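Local coordinates for protein glutathione transferase (Leptospira interrogans serovar Lai, PDB 3UBK) that probably acts as a glutathione transferase, binding glutathione and conjugating it to electrophilic substrates, at residues A[20-28]-A[71-81]; A[155-166]-A[179-189]. All blocks are in the same frame, centred on the assembly; numbering follows the deposited sequence.

The two contacts sit in different domains of the glutathione transferase fold, their centres 21 Å apart. Interaction 1 lies in the thioredoxin-like N-terminal domain and is only partly buried; there one lysine ammonium is gripped by backbone carbonyls and a carboxylate, with a separate apolar patch of leucines, an isoleucine and a phenylalanine beside it. Interaction 2, in the helical C-terminal domain, is mostly buried, built of aromatic rings and leucines, with a tyrosine-aspartate bond among them. The segments share no helix, yet they touch: CD1 of Leu20 on helix 13-25 packs 3.3 Å from the backbone O of Cys156 on helix 153-169. Each contact also carries a sulfate, held by one backbone N-H in interaction 1 and by three in interaction 2.

Interaction 1: A[20-28]-A[71-81]; sequences LGILEKGLE and LDTIFPQTPKL. With SO4 (sulfate ion), chain D.
Lys25 reaches from the last turn of its helix into the chain that leaves helix 64-74, and its ammonium group ends inside a ring of oxygens. The chain runs extended as far as CE and bends only at the last torsion (chi4 -74°), which swings NZ in among its acceptors. Four oxygens lie within hydrogen-bonding distance, sharing its three N-H groups. The carbonyl O of Gln77 receives NZ at 2.7 Å, nearly along the C=O axis; that of Phe75 takes it at 2.8 Å in the carbonyl plane; and that of Pro79 is met at 2.7 Å by a donor tilted out of its plane. The fourth acceptor, Asp72 OD1, makes a salt bridge with NZ at 2.8 Å and also accepts Leu81 N from above the carboxylate plane, tying the lysine to the far end of the loop. Pro79, after a cis peptide bond, lays CG 3.6 Å from Glu24 CG, the two side chains crossing at about a right angle.

On the other flank Leu27 sets CD2 over one face of the Phe75 ring, 3.9 Å from its centroid, a CH-pi contact; Leu71 CD2 lies at that ring's edge, in plane. Ile22 CG1 meets Leu71 CD1 at 3.6 Å. Two waters hang from Lys25 O, one bridging to Gln77 NE2 and the other to Thr78 O. Thr78 N donates to O1 of a sulfate, probably from the crystallisation liquor, at 3.1 Å. Gly26, with positive phi, closes the helix in a Schellman motif.

Within the thioredoxin-like N-terminal domain, the contact joins the end of helix 13-25 to the end of helix 64-74 and the loop after it; Ile22 also touches Tyr29 of strand 29-32, and Leu81 reaches Leu153 of helix 153-169.

Interaction 2: A[155-166]-A[179-189]; sequences DCSGFAHLSVLD and LDLLNGWKEYF. With SO4 (sulfate ion), chain E.
Leu162 slides past the indole of Trp185 in the opposite direction, its CB over one face 3.7 Å from the centroid of the six-membered ring, a CH-pi contact. Leu179 CD1 lies over the same face, and Phe189 CB over the opposite one, so the indole is sandwiched. With CG of Trp185 anti to the backbone N (chi1 164°), the ring is turned toward Leu162 and Asp166. Leu179 CD1 also sits 3.5 Å from Asp166 CB. Beyond Trp185, the rings of Phe159 and Phe189 meet obliquely, their planes at 35° and CE1 of Phe159 3.4 Å from CD1 of Phe189; Ser163 CB packs against that second ring too.

These contacts pack two helices of the all-helical C-terminal domain of the glutathione transferase fold: segments 155-166 and 185-189 run at 117° to each other, their axes 11.4 Å apart at closest. Leu162 also reaches Leu103 of helix 86-111, and Phe159 touches Leu20 of helix 13-25.

Two polar links cross the interface. Tyr188 OH donates to Asp155 OD1 at 2.6 Å, on the anti lone pair, with carboxylate and ring nearly coplanar; OD1 also accepts Ile146 N. Trp185 NE1 points almost straight at Asp166 OD2, but at 3.4 Å the bond is weak.

A sulfate, probably from the crystallisation liquor, accepts hydrogen bonds from the backbone N of Gly184, at the N-cap position, and of Lys186 and Glu187.

Interaction 1: A[20-28]-A[71-81]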
loop_
_atom_site.group_PDB
_atom_site.type_symbol
_atom_site.label_atom_id
_atom_site.label_comp_id
_atom_site.label_asym_id
_atom_site.label_seq_id
_atom_site.Cartn_x
_atom_site.Cartn_y
_atom_site.Cartn_z
ATOM N N LEU A 20 16.219 5.900 3.150
ATOM C CA LEU A 20 16.304 5.955 4.600
ATOM C C LEU A 20 16.560 4.573 5.227
ATOM O O LEU A 20 17.358 4.430 6.179
ATOM C CB LEU A 20 15.016 6.558 5.187
ATOM C CG LEU A 20 14.808 8.064 5.020
ATOM C CD1 LEU A 20 13.315 8.470 5.205
ATOM C CD2 LEU A 20 15.718 8.830 5.984
ATOM N N GLY A 21 15.868 3.561 4.709
ATOM C CA GLY A 21 16.017 2.193 5.213
ATOM C C GLY A 21 17.385 1.622 4.889
ATOM O O GLY A 21 18.021 1.021 5.744
ATOM N N ILE A 22 17.838 1.815 3.653
ATOM C CA ILE A 22 19.171 1.358 3.231
ATOM C C ILE A 22 20.271 2.002 4.087
ATOM O O ILE A 22 21.176 1.317 4.577
ATOM C CB ILE A 22 19.416 1.668 1.735
ATOM C CG1 ILE A 22 18.576 0.742 0.839
ATOM C CG2 ILE A 22 20.911 1.531 1.363
ATOM C CD1 ILE A 22 18.505 1.185 -0.663
ATOM N N LEU A 23 20.193 3.318 4.259
ATOM C CA LEU A 23 21.202 4.058 5.019
ATOM C C LEU A 23 21.220 3.641 6.473
ATOM O O LEU A 23 22.286 3.498 7.071
ATOM C CB LEU A 23 20.943 5.566 4.934
ATOM C CG LEU A 23 21.274 6.147 3.559
ATOM C CD1 LEU A 23 20.782 7.602 3.464
ATOM C CD2 LEU A 23 22.795 6.027 3.308
ATOM N N GLU A 24 20.037 3.449 7.049
ATOM C CA GLU A 24 19.959 3.144 8.467
ATOM C C GLU A 24 20.557 1.777 8.819
ATOM O O GLU A 24 21.153 1.622 9.896
ATOM C CB GLU A 24 18.516 3.261 8.962
ATOM C CG GLU A 24 18.412 3.331 10.472
ATOM C CD GLU A 24 18.923 4.658 11.049
ATOM O OE1 GLU A 24 19.114 5.640 10.295
ATOM O OE2 GLU A 24 19.107 4.717 12.271
ATOM N N LYS A 25 20.395 0.805 7.914
ATOM C CA LYS A 25 21.010 -0.511 8.040
ATOM C C LYS A 25 22.509 -0.480 7.722
ATOM O O LYS A 25 23.236 -1.422 8.038
ATOM C CB LYS A 25 20.325 -1.523 7.104
ATOM C CG LYS A 25 18.963 -2.019 7.595
ATOM C CD LYS A 25 18.400 -3.092 6.684
ATOM C CE LYS A 25 17.017 -3.542 7.155
ATOM N NZ LYS A 25 17.066 -4.423 8.400
ATOM N N GLY A 26 22.950 0.584 7.065
ATOM C CA GLY A 26 24.349 0.720 6.697
ATOM C C GLY A 26 24.709 -0.063 5.452
ATOM O O GLY A 26 25.856 -0.456 5.277
ATOM N N LEU A 27 23.735 -0.317 4.589
ATOM C CA LEU A 27 24.001 -1.080 3.377
ATOM C C LEU A 27 24.708 -0.194 2.354
ATOM O O LEU A 27 24.446 1.002 2.288
ATOM C CB LEU A 27 22.698 -1.600 2.765
ATOM C CG LEU A 27 21.879 -2.573 3.620
ATOM C CD1 LEU A 27 20.492 -2.821 3.027
ATOM C CD2 LEU A 27 22.628 -3.875 3.770
ATOM N N GLU A 28 25.588 -0.781 1.551
ATOM C CA GLU A 28 26.170 -0.065 0.420
ATOM C C GLU A 28 25.253 -0.139 -0.797
ATOM O O GLU A 28 24.696 -1.195 -1.102
ATOM C CB GLU A 28 27.527 -0.653 0.046
ATOM C CG GLU A 28 28.595 -0.490 1.115
ATOM C CD GLU A 28 29.891 -1.183 0.738
ATOM O OE1 GLU A 28 30.084 -1.477 -0.464
ATOM O OE2 GLU A 28 30.715 -1.434 1.642
ATOM N N LEU A 71 14.296 -5.951 1.456
ATOM C CA LEU A 71 15.581 -5.626 2.061
ATOM C C LEU A 71 15.616 -6.036 3.529
ATOM O O LEU A 71 16.631 -6.530 4.007
ATOM C CB LEU A 71 15.902 -4.128 1.933
ATOM C CG LEU A 71 16.257 -3.677 0.522
ATOM C CD1 LEU A 71 16.416 -2.162 0.485
ATOM C CD2 LEU A 71 17.533 -4.389 0.051
ATOM N N ASP A 72 14.507 -5.849 4.239
ATOM C CA ASP A 72 14.453 -6.229 5.644
ATOM C C ASP A 72 14.506 -7.748 5.828
ATOM O O ASP A 72 15.000 -8.219 6.840
ATOM C CB ASP A 72 13.200 -5.677 6.337
ATOM C CG ASP A 72 13.360 -5.592 7.842
ATOM O OD1 ASP A 72 14.371 -5.011 8.301
ATOM O OD2 ASP A 72 12.471 -6.087 8.580
ATOM N N THR A 73 14.000 -8.501 4.850
ATOM C CA THR A 73 14.030 -9.948 4.914
ATOM C C THR A 73 15.451 -10.463 4.652
ATOM O O THR A 73 16.008 -11.238 5.441
ATOM C CB THR A 73 13.062 -10.555 3.887
ATOM O OG1 THR A 73 11.723 -10.194 4.237
ATOM C CG2 THR A 73 13.195 -12.089 3.845
ATOM N N ILE A 74 16.051 -10.023 3.550
ATOM C CA ILE A 74 17.387 -10.513 3.225
ATOM C C ILE A 74 18.523 -9.861 4.013
ATOM O O ILE A 74 19.565 -10.475 4.200
ATOM C CB ILE A 74 17.707 -10.472 1.710
ATOM C CG1 ILE A 74 17.701 -9.049 1.181
ATOM C CG2 ILE A 74 16.743 -11.356 0.914
ATOM C CD1 ILE A 74 18.512 -8.912 -0.111
ATOM N N PHE A 75 18.340 -8.615 4.446
ATOM C CA PHE A 75 19.335 -7.956 5.309
ATOM C C PHE A 75 18.736 -7.600 6.665
ATOM O O PHE A 75 18.449 -6.423 6.930
ATOM C CB PHE A 75 19.862 -6.684 4.637
ATOM C CG PHE A 75 20.614 -6.937 3.347
ATOM C CD1 PHE A 75 21.826 -7.609 3.362
ATOM C CD2 PHE A 75 20.110 -6.493 2.126
ATOM C CE1 PHE A 75 22.531 -7.842 2.175
ATOM C CE2 PHE A 75 20.806 -6.714 0.940
ATOM C CZ PHE A 75 22.024 -7.387 0.968
ATOM N N PRO A 76 18.546 -8.607 7.537
ATOM C CA PRO A 76 17.805 -8.408 8.783
ATOM C C PRO A 76 18.612 -7.704 9.881
ATOM O O PRO A 76 18.104 -7.528 10.981
ATOM C CB PRO A 76 17.437 -9.848 9.213
ATOM C CG PRO A 76 18.537 -10.710 8.617
ATOM C CD PRO A 76 18.912 -10.017 7.315
ATOM N N GLN A 77 19.840 -7.291 9.581
ATOM C CA GLN A 77 20.643 -6.518 10.538
ATOM C C GLN A 77 19.910 -5.257 10.981
ATOM O O GLN A 77 19.049 -4.737 10.254
ATOM C CB GLN A 77 22.009 -6.138 9.955
ATOM C CG GLN A 77 21.986 -5.459 8.568
ATOM C CD GLN A 77 22.272 -6.430 7.435
ATOM O OE1 GLN A 77 21.745 -7.545 7.406
ATOM N NE2 GLN A 77 23.135 -6.017 6.503
ATOM N N THR A 78 20.271 -4.758 12.163
ATOM C CA THR A 78 19.561 -3.636 12.756
ATOM C C THR A 78 19.607 -2.372 11.884
ATOM O O THR A 78 20.590 -2.109 11.209
ATOM C CB THR A 78 20.066 -3.358 14.184
ATOM O OG1 THR A 78 21.478 -3.117 14.164
ATOM C CG2 THR A 78 19.782 -4.564 15.075
ATOM N N PRO A 79 18.509 -1.595 11.877
ATOM C CA PRO A 79 17.268 -1.864 12.584
ATOM C C PRO A 79 16.390 -2.799 11.778
ATOM O O PRO A 79 16.438 -2.827 10.529
ATOM C CB PRO A 79 16.595 -0.488 12.644
ATOM C CG PRO A 79 17.018 0.160 11.339
ATOM C CD PRO A 79 18.467 -0.299 11.168
ATOM N N LYS A 80 15.585 -3.554 12.503
ATOM C CA LYS A 80 14.540 -4.359 11.909
ATOM C C LYS A 80 13.400 -3.437 11.514
ATOM O O LYS A 80 12.715 -2.876 12.380
ATOM C CB LYS A 80 14.082 -5.387 12.938
ATOM C CG LYS A 80 15.172 -6.427 13.205
ATOM C CD LYS A 80 14.840 -7.354 14.354
ATOM C CE LYS A 80 16.035 -8.260 14.683
ATOM N NZ LYS A 80 16.528 -9.047 13.497
ATOM N N LEU A 81 13.204 -3.251 10.212
ATOM C CA LEU A 81 12.173 -2.336 9.746
ATOM C C LEU A 81 10.797 -2.862 10.115
ATOM O O LEU A 81 9.879 -2.093 10.360
ATOM C CB LEU A 81 12.288 -2.111 8.239
ATOM C CG LEU A 81 13.666 -1.600 7.802
ATOM C CD1 LEU A 81 13.673 -1.403 6.308
ATOM C CD2 LEU A 81 14.011 -0.284 8.524
HETATM S S SO4 D . 22.534 -6.583 14.583
HETATM O O1 SO4 D . 22.856 -6.045 13.277
HETATM O O2 SO4 D . 22.836 -5.630 15.656
HETATM O O3 SO4 D . 21.121 -6.934 14.589
HETATM O O4 SO4 D . 23.336 -7.790 14.795
HETATM O O HOH W 1 24.693 -3.540 7.117
HETATM O O HOH W 2 23.127 -2.674 10.567
#

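Interaction 2: A[155-166]-A[179-189]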
loop_
_atom_site.group_PDB
_atom_site.type_symbol
_atom_site.label_atom_id
_atom_site.label_comp_id
_atom_site.label_asym_id
_atom_site.label_seq_id
_atom_site.Cartn_x
_atom_site.Cartn_y
_atom_site.Cartn_z
ATOM N N ASP A 155 9.318 4.908 10.117
ATOM C CA ASP A 155 10.167 6.111 10.074
ATOM C C ASP A 155 10.623 6.414 8.659
ATOM O O ASP A 155 10.831 7.564 8.306
ATOM C CB ASP A 155 11.371 5.984 11.019
ATOM C CG ASP A 155 10.952 5.923 12.468
ATOM O OD1 ASP A 155 10.558 6.977 13.007
ATOM O OD2 ASP A 155 11.009 4.830 13.071
ATOM N N CYS A 156 10.795 5.378 7.845
ATOM C CA CYS A 156 11.131 5.598 6.441
ATOM C C CYS A 156 9.978 6.327 5.757
ATOM O O CYS A 156 10.170 7.328 5.064
ATOM C CB CYS A 156 11.389 4.269 5.742
ATOM S SG CYS A 156 12.723 3.281 6.504
ATOM N N SER A 157 8.770 5.817 5.935
ATOM C CA SER A 157 7.591 6.457 5.371
ATOM C C SER A 157 7.341 7.815 6.028
ATOM O O SER A 157 7.095 8.811 5.358
ATOM C CB SER A 157 6.371 5.549 5.530
ATOM O OG SER A 157 6.489 4.418 4.691
ATOM N N GLY A 158 7.424 7.849 7.354
ATOM C CA GLY A 158 7.176 9.091 8.079
ATOM C C GLY A 158 8.103 10.232 7.674
ATOM O O GLY A 158 7.646 11.315 7.279
ATOM N N PHE A 159 9.412 10.001 7.760
ATOM C CA PHE A 159 10.358 11.075 7.490
ATOM C C PHE A 159 10.351 11.463 6.018
ATOM O O PHE A 159 10.411 12.643 5.675
ATOM C CB PHE A 159 11.779 10.700 7.938
ATOM C CG PHE A 159 12.744 11.858 7.899
ATOM C CD1 PHE A 159 12.818 12.751 8.957
ATOM C CD2 PHE A 159 13.574 12.048 6.808
ATOM C CE1 PHE A 159 13.698 13.820 8.927
ATOM C CE2 PHE A 159 14.458 13.119 6.765
ATOM C CZ PHE A 159 14.521 14.004 7.820
ATOM N N ALA A 160 10.286 10.462 5.144
ATOM C CA ALA A 160 10.257 10.708 3.715
ATOM C C ALA A 160 9.012 11.504 3.273
ATOM O O ALA A 160 9.128 12.482 2.542
ATOM C CB ALA A 160 10.339 9.393 2.965
ATOM N N HIS A 161 7.829 11.091 3.722
ATOM C CA HIS A 161 6.579 11.691 3.235
ATOM C C HIS A 161 6.174 12.960 3.989
ATOM O O HIS A 161 5.753 13.945 3.391
ATOM C CB HIS A 161 5.428 10.681 3.308
ATOM C CG HIS A 161 5.589 9.511 2.390
ATOM N ND1 HIS A 161 5.835 9.650 1.040
ATOM C CD2 HIS A 161 5.514 8.178 2.623
ATOM C CE1 HIS A 161 5.923 8.454 0.485
ATOM N NE2 HIS A 161 5.722 7.543 1.422
ATOM N N LEU A 162 6.306 12.938 5.304
ATOM C CA LEU A 162 5.833 14.050 6.110
ATOM C C LEU A 162 6.704 15.288 5.958
ATOM O O LEU A 162 6.222 16.406 6.082
ATOM C CB LEU A 162 5.738 13.648 7.580
ATOM C CG LEU A 162 4.704 12.561 7.878
ATOM C CD1 LEU A 162 4.706 12.246 9.363
ATOM C CD2 LEU A 162 3.292 12.938 7.400
ATOM N N SER A 163 7.988 15.091 5.709
ATOM C CA SER A 163 8.864 16.225 5.517
ATOM C C SER A 163 8.437 16.946 4.242
ATOM O O SER A 163 8.395 18.171 4.202
ATOM C CB SER A 163 10.320 15.778 5.435
ATOM O OG SER A 163 10.524 14.960 4.308
ATOM N N VAL A 164 8.105 16.172 3.212
ATOM C CA VAL A 164 7.666 16.723 1.933
ATOM C C VAL A 164 6.284 17.367 2.058
ATOM O O VAL A 164 6.032 18.440 1.495
ATOM C CB VAL A 164 7.613 15.640 0.837
ATOM C CG1 VAL A 164 6.691 16.076 -0.297
ATOM C CG2 VAL A 164 9.014 15.330 0.316
ATOM N N LEU A 165 5.400 16.709 2.805
ATOM C CA LEU A 165 4.055 17.215 3.030
ATOM C C LEU A 165 4.107 18.537 3.773
ATOM O O LEU A 165 3.377 19.469 3.449
ATOM C CB LEU A 165 3.218 16.205 3.813
ATOM C CG LEU A 165 2.554 15.107 2.978
ATOM C CD1 LEU A 165 3.426 14.696 1.798
ATOM C CD2 LEU A 165 2.215 13.903 3.846
ATOM N N ASP A 166 4.982 18.606 4.768
ATOM C CA ASP A 166 5.155 19.813 5.557
ATOM C C ASP A 166 5.531 21.017 4.686
ATOM O O ASP A 166 4.798 22.007 4.629
ATOM C CB ASP A 166 6.211 19.586 6.638
ATOM C CG ASP A 166 6.599 20.860 7.345
ATOM O OD1 ASP A 166 6.255 21.945 6.832
ATOM O OD2 ASP A 166 7.250 20.781 8.410
ATOM N N LEU A 179 -0.462 19.488 9.154
ATOM C CA LEU A 179 0.628 18.900 9.922
ATOM C C LEU A 179 0.822 19.536 11.289
ATOM O O LEU A 179 1.311 18.892 12.215
ATOM C CB LEU A 179 1.932 18.926 9.130
ATOM C CG LEU A 179 2.290 17.552 8.584
ATOM C CD1 LEU A 179 3.627 17.597 7.870
ATOM C CD2 LEU A 179 2.322 16.560 9.735
ATOM N N ASP A 180 0.440 20.802 11.414
ATOM C CA ASP A 180 0.546 21.486 12.694
ATOM C C ASP A 180 -0.311 20.781 13.737
ATOM O O ASP A 180 -0.115 20.951 14.942
ATOM C CB ASP A 180 0.143 22.955 12.546
ATOM C CG ASP A 180 1.076 23.719 11.620
ATOM O OD1 ASP A 180 2.264 23.877 11.970
ATOM O OD2 ASP A 180 0.623 24.159 10.542
ATOM N N LEU A 181 -1.254 19.971 13.269
ATOM C CA LEU A 181 -2.127 19.221 14.167
ATOM C C LEU A 181 -1.481 17.934 14.696
ATOM O O LEU A 181 -1.913 17.395 15.718
ATOM C CB LEU A 181 -3.456 18.912 13.471
ATOM C CG LEU A 181 -4.257 20.153 13.052
ATOM C CD1 LEU A 181 -5.321 19.806 12.014
ATOM C CD2 LEU A 181 -4.877 20.835 14.275
ATOM N N LEU A 182 -0.445 17.448 14.009
ATOM C CA LEU A 182 0.273 16.247 14.456
ATOM C C LEU A 182 1.212 16.528 15.636
ATOM O O LEU A 182 2.349 16.978 15.466
ATOM C CB LEU A 182 1.050 15.608 13.302
ATOM C CG LEU A 182 1.734 14.271 13.629
ATOM C CD1 LEU A 182 0.748 13.286 14.217
ATOM C CD2 LEU A 182 2.376 13.683 12.392
ATOM N N ASN A 183 0.713 16.242 16.830
ATOM C CA ASN A 183 1.445 16.396 18.066
ATOM C C ASN A 183 2.758 15.610 18.077
ATOM O O ASN A 183 2.745 14.377 18.138
ATOM C CB ASN A 183 0.561 15.882 19.198
ATOM C CG ASN A 183 0.715 16.675 20.462
ATOM O OD1 ASN A 183 1.759 16.635 21.116
ATOM N ND2 ASN A 183 -0.339 17.395 20.831
ATOM N N GLY A 184 3.886 16.318 18.034
ATOM C CA GLY A 184 5.194 15.664 18.115
ATOM C C GLY A 184 5.993 15.689 16.826
ATOM O O GLY A 184 7.190 15.383 16.816
ATOM N N TRP A 185 5.343 16.063 15.732
ATOM C CA TRP A 185 6.005 16.083 14.429
ATOM C C TRP A 185 7.244 16.984 14.313
ATOM O O TRP A 185 8.238 16.601 13.699
ATOM C CB TRP A 185 5.031 16.469 13.323
ATOM C CG TRP A 185 5.759 16.859 12.076
ATOM C CD1 TRP A 185 5.774 18.087 11.489
ATOM C CD2 TRP A 185 6.609 16.021 11.280
ATOM N NE1 TRP A 185 6.567 18.064 10.367
ATOM C CE2 TRP A 185 7.093 16.807 10.219
ATOM C CE3 TRP A 185 7.004 14.683 11.363
ATOM C CZ2 TRP A 185 7.959 16.301 9.245
ATOM C CZ3 TRP A 185 7.857 14.180 10.393
ATOM C CH2 TRP A 185 8.324 14.984 9.348
ATOM N N LYS A 186 7.169 18.200 14.844
ATOM C CA LYS A 186 8.277 19.125 14.677
ATOM C C LYS A 186 9.479 18.608 15.452
ATOM O O LYS A 186 10.597 18.626 14.960
ATOM C CB LYS A 186 7.904 20.543 15.145
ATOM C CG LYS A 186 6.876 21.252 14.252
ATOM C CD LYS A 186 7.333 21.310 12.795
ATOM C CE LYS A 186 6.376 22.136 11.929
ATOM N NZ LYS A 186 4.981 21.598 11.913
ATOM N N GLU A 187 9.232 18.151 16.669
ATOM C CA GLU A 187 10.282 17.623 17.519
ATOM C C GLU A 187 10.908 16.358 16.893
ATOM O O GLU A 187 12.133 16.193 16.891
ATOM C CB GLU A 187 9.709 17.336 18.902
ATOM C CG GLU A 187 10.734 17.186 20.005
ATOM C CD GLU A 187 10.094 16.998 21.367
ATOM O OE1 GLU A 187 10.812 16.633 22.327
ATOM O OE2 GLU A 187 8.867 17.208 21.473
ATOM N N TYR A 188 10.066 15.488 16.335
ATOM C CA TYR A 188 10.538 14.266 15.675
ATOM C C TYR A 188 11.396 14.616 14.474
ATOM O O TYR A 188 12.457 14.036 14.258
ATOM C CB TYR A 188 9.347 13.408 15.234
ATOM C CG TYR A 188 9.678 12.279 14.261
ATOM C CD1 TYR A 188 10.168 11.066 14.719
ATOM C CD2 TYR A 188 9.455 12.422 12.899
ATOM C CE1 TYR A 188 10.445 10.016 13.836
ATOM C CE2 TYR A 188 9.725 11.388 12.009
ATOM C CZ TYR A 188 10.227 10.189 12.485
ATOM O OH TYR A 188 10.501 9.159 11.606
ATOM N N PHE A 189 10.935 15.581 13.690
ATOM C CA PHE A 189 11.642 15.997 12.491
ATOM C C PHE A 189 13.041 16.553 12.841
ATOM O O PHE A 189 14.026 16.253 12.162
ATOM C CB PHE A 189 10.780 17.027 11.749
ATOM C CG PHE A 189 11.336 17.453 10.432
ATOM C CD1 PHE A 189 11.703 16.519 9.484
ATOM C CD2 PHE A 189 11.465 18.797 10.128
ATOM C CE1 PHE A 189 12.207 16.909 8.263
ATOM C CE2 PHE A 189 11.972 19.198 8.907
ATOM C CZ PHE A 189 12.343 18.253 7.970
HETATM S S SO4 E . 5.617 19.442 17.390
HETATM O O1 SO4 E . 5.969 20.843 17.626
HETATM O O2 SO4 E . 4.574 19.020 18.323
HETATM O O3 SO4 E . 5.116 19.300 16.020
HETATM O O4 SO4 E . 6.804 18.610 17.601
#